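Local structure of tRNA (adenine(58)-N(1))-methyltransferase catalytic subunit TRM61 C-terminal domain-containing protein (1YB2) at residues 142-145 / 146-149; 174-177 / 178-182. The protein probably transfers methyl groups from S-adenosyl-L-methionine to adenine bases in RNA, as tRNA (adenine(58)-N(1))-methyltransferases do. One frame throughout, in Å; residues are numbered along the deposited sequence.

Contact 1. Residues 142-145 / 146-149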
ATOM      1  N   GLU A 142       7.727 -15.505 -14.628  1.00 26.53           N
ATOM      2  CA  GLU A 142       7.382 -16.629 -13.746  1.00 28.23           C
ATOM      3  C   GLU A 142       7.877 -17.959 -14.321  1.00 29.55           C
ATOM      4  O   GLU A 142       7.517 -18.329 -15.435  1.00 29.52           O
ATOM      5  CB  GLU A 142       5.866 -16.678 -13.485  1.00 27.73           C
ATOM      6  CG  GLU A 142       5.342 -17.927 -12.754  1.00 29.12           C
ATOM      7  CD  GLU A 142       6.004 -18.180 -11.390  1.00 30.93           C
ATOM      8  OE1 GLU A 142       6.172 -17.228 -10.607  1.00 29.87           O
ATOM      9  OE2 GLU A 142       6.343 -19.349 -11.094  1.00 32.30           O
ATOM     10  N   ARG A 143       8.677 -18.685 -13.541  1.00 31.49           N
ATOM     11  CA  ARG A 143       9.276 -19.956 -13.992  1.00 33.83           C
ATOM     12  C   ARG A 143       8.278 -21.121 -14.088  1.00 33.96           C
ATOM     13  O   ARG A 143       8.465 -22.039 -14.891  1.00 34.29           O
ATOM     14  CB  ARG A 143      10.454 -20.342 -13.086  1.00 33.75           C
ATOM     15  CG  ARG A 143      10.044 -20.679 -11.640  1.00 35.38           C
ATOM     16  CD  ARG A 143      11.242 -20.917 -10.749  1.00 36.32           C
ATOM     17  NE  ARG A 143      11.993 -19.685 -10.511  1.00 43.49           N
ATOM     18  CZ  ARG A 143      13.081 -19.595  -9.746  1.00 44.81           C
ATOM     19  NH1 ARG A 143      13.555 -20.674  -9.122  1.00 45.94           N
ATOM     20  NH2 ARG A 143      13.694 -18.424  -9.605  1.00 45.31           N
ATOM     21  N   ASP A 144       7.235 -21.093 -13.266  1.00 34.68           N
ATOM     22  CA  ASP A 144       6.248 -22.173 -13.224  1.00 35.85           C
ATOM     23  C   ASP A 144       5.059 -21.894 -14.149  1.00 36.05           C
ATOM     24  O   ASP A 144       4.293 -20.952 -13.923  1.00 35.64           O
ATOM     25  CB  ASP A 144       5.781 -22.406 -11.786  1.00 36.20           C
ATOM     26  CG  ASP A 144       5.003 -23.692 -11.625  1.00 38.98           C
ATOM     27  OD1 ASP A 144       3.781 -23.707 -11.901  1.00 41.34           O
ATOM     28  OD2 ASP A 144       5.620 -24.700 -11.217  1.00 42.38           O
ATOM     29  N   GLU A 145       4.905 -22.720 -15.184  1.00 36.43           N
ATOM     30  CA  GLU A 145       3.888 -22.501 -16.217  1.00 37.39           C
ATOM     31  C   GLU A 145       2.478 -22.510 -15.636  1.00 37.26           C
ATOM     32  O   GLU A 145       1.630 -21.698 -16.022  1.00 37.32           O
ATOM     33  CB  GLU A 145       4.001 -23.563 -17.323  1.00 37.65           C
ATOM     34  CG  GLU A 145       3.303 -23.198 -18.636  1.00 38.66           C
ATOM     35  CD  GLU A 145       3.217 -24.370 -19.606  1.00 39.24           C
ATOM     36  OE1 GLU A 145       2.462 -25.330 -19.328  1.00 41.97           O
ATOM     37  OE2 GLU A 145       3.893 -24.330 -20.657  1.00 42.48           O
ATOM     38  N   ASP A 146       2.236 -23.433 -14.709  1.00 37.44           N
ATOM     39  CA  ASP A 146       0.901 -23.628 -14.154  1.00 37.34           C
ATOM     40  C   ASP A 146       0.528 -22.479 -13.217  1.00 36.52           C
ATOM     41  O   ASP A 146      -0.577 -21.946 -13.307  1.00 35.99           O
ATOM     42  CB  ASP A 146       0.793 -24.979 -13.442  1.00 37.96           C
ATOM     43  CG  ASP A 146       0.691 -26.160 -14.411  1.00 40.60           C
ATOM     44  OD1 ASP A 146       0.718 -25.968 -15.654  1.00 43.34           O
ATOM     45  OD2 ASP A 146       0.574 -27.303 -13.919  1.00 43.57           O
ATOM     46  N   ASN A 147       1.463 -22.097 -12.341  1.00 35.52           N
ATOM     47  CA  ASN A 147       1.295 -20.937 -11.477  1.00 34.61           C
ATOM     48  C   ASN A 147       1.046 -19.665 -12.273  1.00 33.45           C
ATOM     49  O   ASN A 147       0.220 -18.844 -11.878  1.00 33.04           O
ATOM     50  CB  ASN A 147       2.505 -20.746 -10.548  1.00 35.41           C
ATOM     51  CG  ASN A 147       2.604 -21.824  -9.475  1.00 37.37           C
ATOM     52  OD1 ASN A 147       1.793 -22.748  -9.426  1.00 41.36           O
ATOM     53  ND2 ASN A 147       3.614 -21.718  -8.621  1.00 38.93           N
ATOM     54  N   LEU A 148       1.758 -19.508 -13.392  1.00 31.95           N
ATOM     55  CA  LEU A 148       1.566 -18.351 -14.270  1.00 30.88           C
ATOM     56  C   LEU A 148       0.167 -18.310 -14.878  1.00 30.67           C
ATOM     57  O   LEU A 148      -0.513 -17.289 -14.788  1.00 29.94           O
ATOM     58  CB  LEU A 148       2.638 -18.277 -15.367  1.00 30.19           C
ATOM     59  CG  LEU A 148       2.541 -17.077 -16.321  1.00 29.93           C
ATOM     60  CD1 LEU A 148       2.598 -15.734 -15.568  1.00 29.03           C
ATOM     61  CD2 LEU A 148       3.626 -17.136 -17.381  1.00 30.25           C
ATOM     62  N   LYS A 149      -0.258 -19.421 -15.483  1.00 30.85           N
ATOM     63  CA  LYS A 149      -1.599 -19.527 -16.059  1.00 30.92           C
ATOM     64  C   LYS A 149      -2.699 -19.249 -15.031  1.00 30.62           C
ATOM     65  O   LYS A 149      -3.618 -18.468 -15.295  1.00 30.28           O
ATOM     66  CB  LYS A 149      -1.798 -20.895 -16.723  1.00 31.23           C
ATOM     67  CG  LYS A 149      -3.227 -21.175 -17.110  1.00 32.56           C
ATOM     68  CD  LYS A 149      -3.358 -22.407 -17.987  1.00 35.33           C
ATOM     69  CE  LYS A 149      -4.830 -22.729 -18.228  1.00 38.20           C
ATOM     70  NZ  LYS A 149      -5.634 -21.532 -18.640  1.00 38.29           N
TER
HETATM   71  O   HOH W   1      -0.063 -24.768 -18.103  1.00 61.35           O
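The side-chain amide of Asn147 lies over one face of the Asp144 carboxylate, displaced toward OD1. The two planes are 33° apart, and the CG atoms of Asp144 and Asn147 are 3.7 Å apart. At the carboxylate edge, Asp144 OD1 accepts the backbone N of Asn147 at 2.9 Å through its anti lone pair. This bond is nearly straight, at 171°. Asp144 CG stands anti to its own N (chi1 -167°), which brings OD1 round to the first turn of the helix. Asp144 O also accepts Leu148 N at 3.0 Å, so one residue serves two amides of that turn. Asp144 N donates to Glu142 OE2 at 2.9 Å, on the anti side and somewhat out of the carboxylate plane, while Glu142 OE1 binds Val119 N. The aliphatic part of Glu142 runs past Leu148 in the opposite direction, with Glu142 CG 3.8 Å from Leu148 CB. Further out, one water donates to both Glu145 OE1 and Asp146 OD1, bridging two like charges. Glu142 is predicted to bind S-adenosyl-L-methionine. An acidic residue after the second strand is characteristic of Rossmann-like methyltransferases, and here it stands two residues before Asp144, the N-cap of helix 145-156.

Contact 2. Residues 174-177 / 178-182; sequences FISD and QMYDA
Phe174 and Tyr180 approach from opposite directions across an ST turn that begins at Ser176. The turn lies in the loop that leads into strand 180-185, the fourth strand of the Rossmann-like methyltransferase sheet.

Phe174 comes first. Its ring meets the tyrosine hydroxyl at the edge, close to the ring plane, with Phe174 CZ 3.9 Å from Tyr180 OH. The buried side chain also packs on Leu115 of strand 113-117 and on Thr139 and Val141 of strand 137-141, and Phe174 O accepts from Lys196 NZ.

Ser176 carries the contact. Its CB points toward the following segment, and OG is anti to the backbone N (chi1 180°). Placed there, Ser176 OG lies 2.7 Å from Tyr180 OH in a short hydrogen bond, in which either hydroxyl could be the donor. The C-O...O angle at Tyr180 OH is about 117°, but Ser176 OG stands well off the ring plane. The same Ser176 OG accepts the backbone N of Gln178 at 3.1 Å, with a bent N-H...O angle of 143°. This second bond closes the ST turn. One serine oxygen thus ties the backbone of the turn to the hydroxyl of a buried tyrosine four residues on.

Asp177 is the middle residue of the turn; its side chain leads away, although CB still touches Gln178 N. Beyond it, the backbone of Tyr180 pairs with Met200 and Lys202, while the Tyr180 side chain packs on Leu115 and Thr139.

The two backbone carbonyls flanking Asp177 are joined by one water. It donates to Ser176 O at 2.6 Å and to Gln178 O at 2.9 Å.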
ATOM      1  N   PHE A 174      15.742 -14.614 -18.577  1.00 38.72           N
ATOM      2  CA  PHE A 174      14.851 -13.576 -19.069  1.00 38.62           C
ATOM      3  C   PHE A 174      15.625 -12.474 -19.761  1.00 38.76           C
ATOM      4  O   PHE A 174      16.579 -11.943 -19.222  1.00 39.04           O
ATOM      5  CB  PHE A 174      13.995 -12.994 -17.924  1.00 37.66           C
ATOM      6  CG  PHE A 174      13.112 -11.853 -18.345  1.00 36.50           C
ATOM      7  CD1 PHE A 174      12.104 -12.045 -19.291  1.00 35.02           C
ATOM      8  CD2 PHE A 174      13.288 -10.584 -17.797  1.00 34.27           C
ATOM      9  CE1 PHE A 174      11.291 -10.987 -19.684  1.00 34.49           C
ATOM     10  CE2 PHE A 174      12.479  -9.524 -18.178  1.00 33.15           C
ATOM     11  CZ  PHE A 174      11.477  -9.723 -19.120  1.00 34.45           C
ATOM     12  N   ILE A 175      15.199 -12.129 -20.962  1.00 39.43           N
ATOM     13  CA  ILE A 175      15.856 -11.080 -21.721  1.00 40.54           C
ATOM     14  C   ILE A 175      14.867  -9.956 -21.965  1.00 40.98           C
ATOM     15  O   ILE A 175      13.781 -10.169 -22.504  1.00 40.90           O
ATOM     16  CB  ILE A 175      16.410 -11.593 -23.099  1.00 40.51           C
ATOM     17  CG1 ILE A 175      17.323 -12.818 -22.922  1.00 41.21           C
ATOM     18  CG2 ILE A 175      17.123 -10.465 -23.861  1.00 40.83           C
ATOM     19  CD1 ILE A 175      18.473 -12.642 -21.912  1.00 42.34           C
ATOM     20  N   SER A 176      15.247  -8.755 -21.567  1.00 41.70           N
ATOM     21  CA  SER A 176      14.412  -7.611 -21.828  1.00 42.74           C
ATOM     22  C   SER A 176      15.260  -6.483 -22.351  1.00 43.32           C
ATOM     23  O   SER A 176      16.375  -6.253 -21.868  1.00 44.03           O
ATOM     24  CB  SER A 176      13.692  -7.162 -20.558  1.00 42.47           C
ATOM     25  OG  SER A 176      12.885  -6.037 -20.838  1.00 43.36           O
ATOM     26  N   ASP A 177      14.713  -5.770 -23.325  1.00 43.92           N
ATOM     27  CA  ASP A 177      15.365  -4.574 -23.851  1.00 44.71           C
ATOM     28  C   ASP A 177      14.974  -3.353 -23.003  1.00 44.25           C
ATOM     29  O   ASP A 177      15.664  -2.327 -23.018  1.00 44.72           O
ATOM     30  CB  ASP A 177      14.977  -4.355 -25.319  1.00 44.94           C
ATOM     31  CG  ASP A 177      14.376  -5.604 -25.965  1.00 47.21           C
ATOM     32  OD1 ASP A 177      15.030  -6.189 -26.860  1.00 49.11           O
ATOM     33  OD2 ASP A 177      13.248  -6.007 -25.570  1.00 49.75           O
ATOM     34  N   GLN A 178      13.874  -3.482 -22.262  1.00 43.09           N
ATOM     35  CA  GLN A 178      13.303  -2.376 -21.510  1.00 42.48           C
ATOM     36  C   GLN A 178      13.962  -2.188 -20.147  1.00 40.48           C
ATOM     37  O   GLN A 178      14.487  -3.134 -19.558  1.00 39.98           O
ATOM     38  CB  GLN A 178      11.808  -2.601 -21.329  1.00 42.66           C
ATOM     39  CG  GLN A 178      10.984  -1.329 -21.379  1.00 44.55           C
ATOM     40  CD  GLN A 178       9.495  -1.578 -21.180  1.00 45.00           C
ATOM     41  OE1 GLN A 178       8.714  -0.632 -21.052  1.00 48.86           O
ATOM     42  NE2 GLN A 178       9.092  -2.852 -21.153  1.00 47.51           N
HETATM   43  N   MSE A 179      13.957  -0.943 -19.682  1.00 38.97           N
HETATM   44  CA  MSE A 179      14.324  -0.596 -18.310  1.00 37.41           C
HETATM   45  C   MSE A 179      13.027  -0.362 -17.551  1.00 35.01           C
HETATM   46  O   MSE A 179      12.088   0.196 -18.102  1.00 35.17           O
HETATM   47  CB  MSE A 179      15.172   0.676 -18.292  1.00 38.25           C
HETATM   48  CG  MSE A 179      16.396   0.614 -19.196  1.00 41.96           C
HETATM   49 SE   MSE A 179      17.627  -0.771 -18.586  1.00 52.18          SE
HETATM   50  CE  MSE A 179      18.717   0.359 -17.358  1.00 49.15           C
ATOM     51  N   TYR A 180      12.971  -0.786 -16.294  1.00 32.37           N
ATOM     52  CA  TYR A 180      11.735  -0.724 -15.496  1.00 30.31           C
ATOM     53  C   TYR A 180      11.773   0.382 -14.442  1.00 29.38           C
ATOM     54  O   TYR A 180      12.843   0.748 -13.975  1.00 29.10           O
ATOM     55  CB  TYR A 180      11.444  -2.100 -14.868  1.00 29.44           C
ATOM     56  CG  TYR A 180      11.258  -3.121 -15.954  1.00 28.25           C
ATOM     57  CD1 TYR A 180      10.045  -3.211 -16.653  1.00 28.59           C
ATOM     58  CD2 TYR A 180      12.309  -3.942 -16.346  1.00 28.14           C
ATOM     59  CE1 TYR A 180       9.883  -4.121 -17.696  1.00 27.16           C
ATOM     60  CE2 TYR A 180      12.159  -4.849 -17.382  1.00 27.32           C
ATOM     61  CZ  TYR A 180      10.945  -4.937 -18.050  1.00 28.40           C
ATOM     62  OH  TYR A 180      10.814  -5.837 -19.095  1.00 28.83           O
ATOM     63  N   ASP A 181      10.606   0.904 -14.077  1.00 28.36           N
ATOM     64  CA  ASP A 181      10.504   1.961 -13.076  1.00 27.45           C
ATOM     65  C   ASP A 181      10.514   1.408 -11.659  1.00 26.52           C
ATOM     66  O   ASP A 181      10.715   2.161 -10.711  1.00 26.23           O
ATOM     67  CB  ASP A 181       9.223   2.775 -13.286  1.00 27.79           C
ATOM     68  CG  ASP A 181       9.242   3.571 -14.570  1.00 30.23           C
ATOM     69  OD1 ASP A 181      10.167   4.379 -14.741  1.00 32.47           O
ATOM     70  OD2 ASP A 181       8.328   3.399 -15.403  1.00 30.53           O
ATOM     71  N   ALA A 182      10.263   0.099 -11.524  1.00 25.67           N
ATOM     72  CA  ALA A 182      10.181  -0.586 -10.228  1.00 25.35           C
ATOM     73  C   ALA A 182      10.281  -2.073 -10.489  1.00 25.15           C
ATOM     74  O   ALA A 182       9.835  -2.565 -11.533  1.00 23.84           O
ATOM     75  CB  ALA A 182       8.853  -0.283  -9.510  1.00 25.50           C
TER
HETATM   76  O   HOH W   2      16.982  -4.479 -20.025  1.00 39.20           O

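Overall arrangement
Contact 1 closes before contact 2 opens along the chain. Their centres are 19 Å apart and their nearest atoms about 7 Å, so they do not touch. Both adjoin the same sheet: residues 142-149 follow strand 137-141, and residues 174-182 run into strand 180-185, with strand 113-117 between the two strands. The predicted S-adenosyl-L-methionine site relates them. The side chain of Glu142 is about 8 Å from that of Asp186 and about 9 Å from that of Asp170, both also predicted to bind S-adenosyl-L-methionine. The side chain of Phe174 is about 7 Å from that of Asp170 and about 10 Å from that of Glu142. Contact 1 therefore supplies a predicted ligand-binding residue, while Phe174 of contact 2 probably lies near the predicted site.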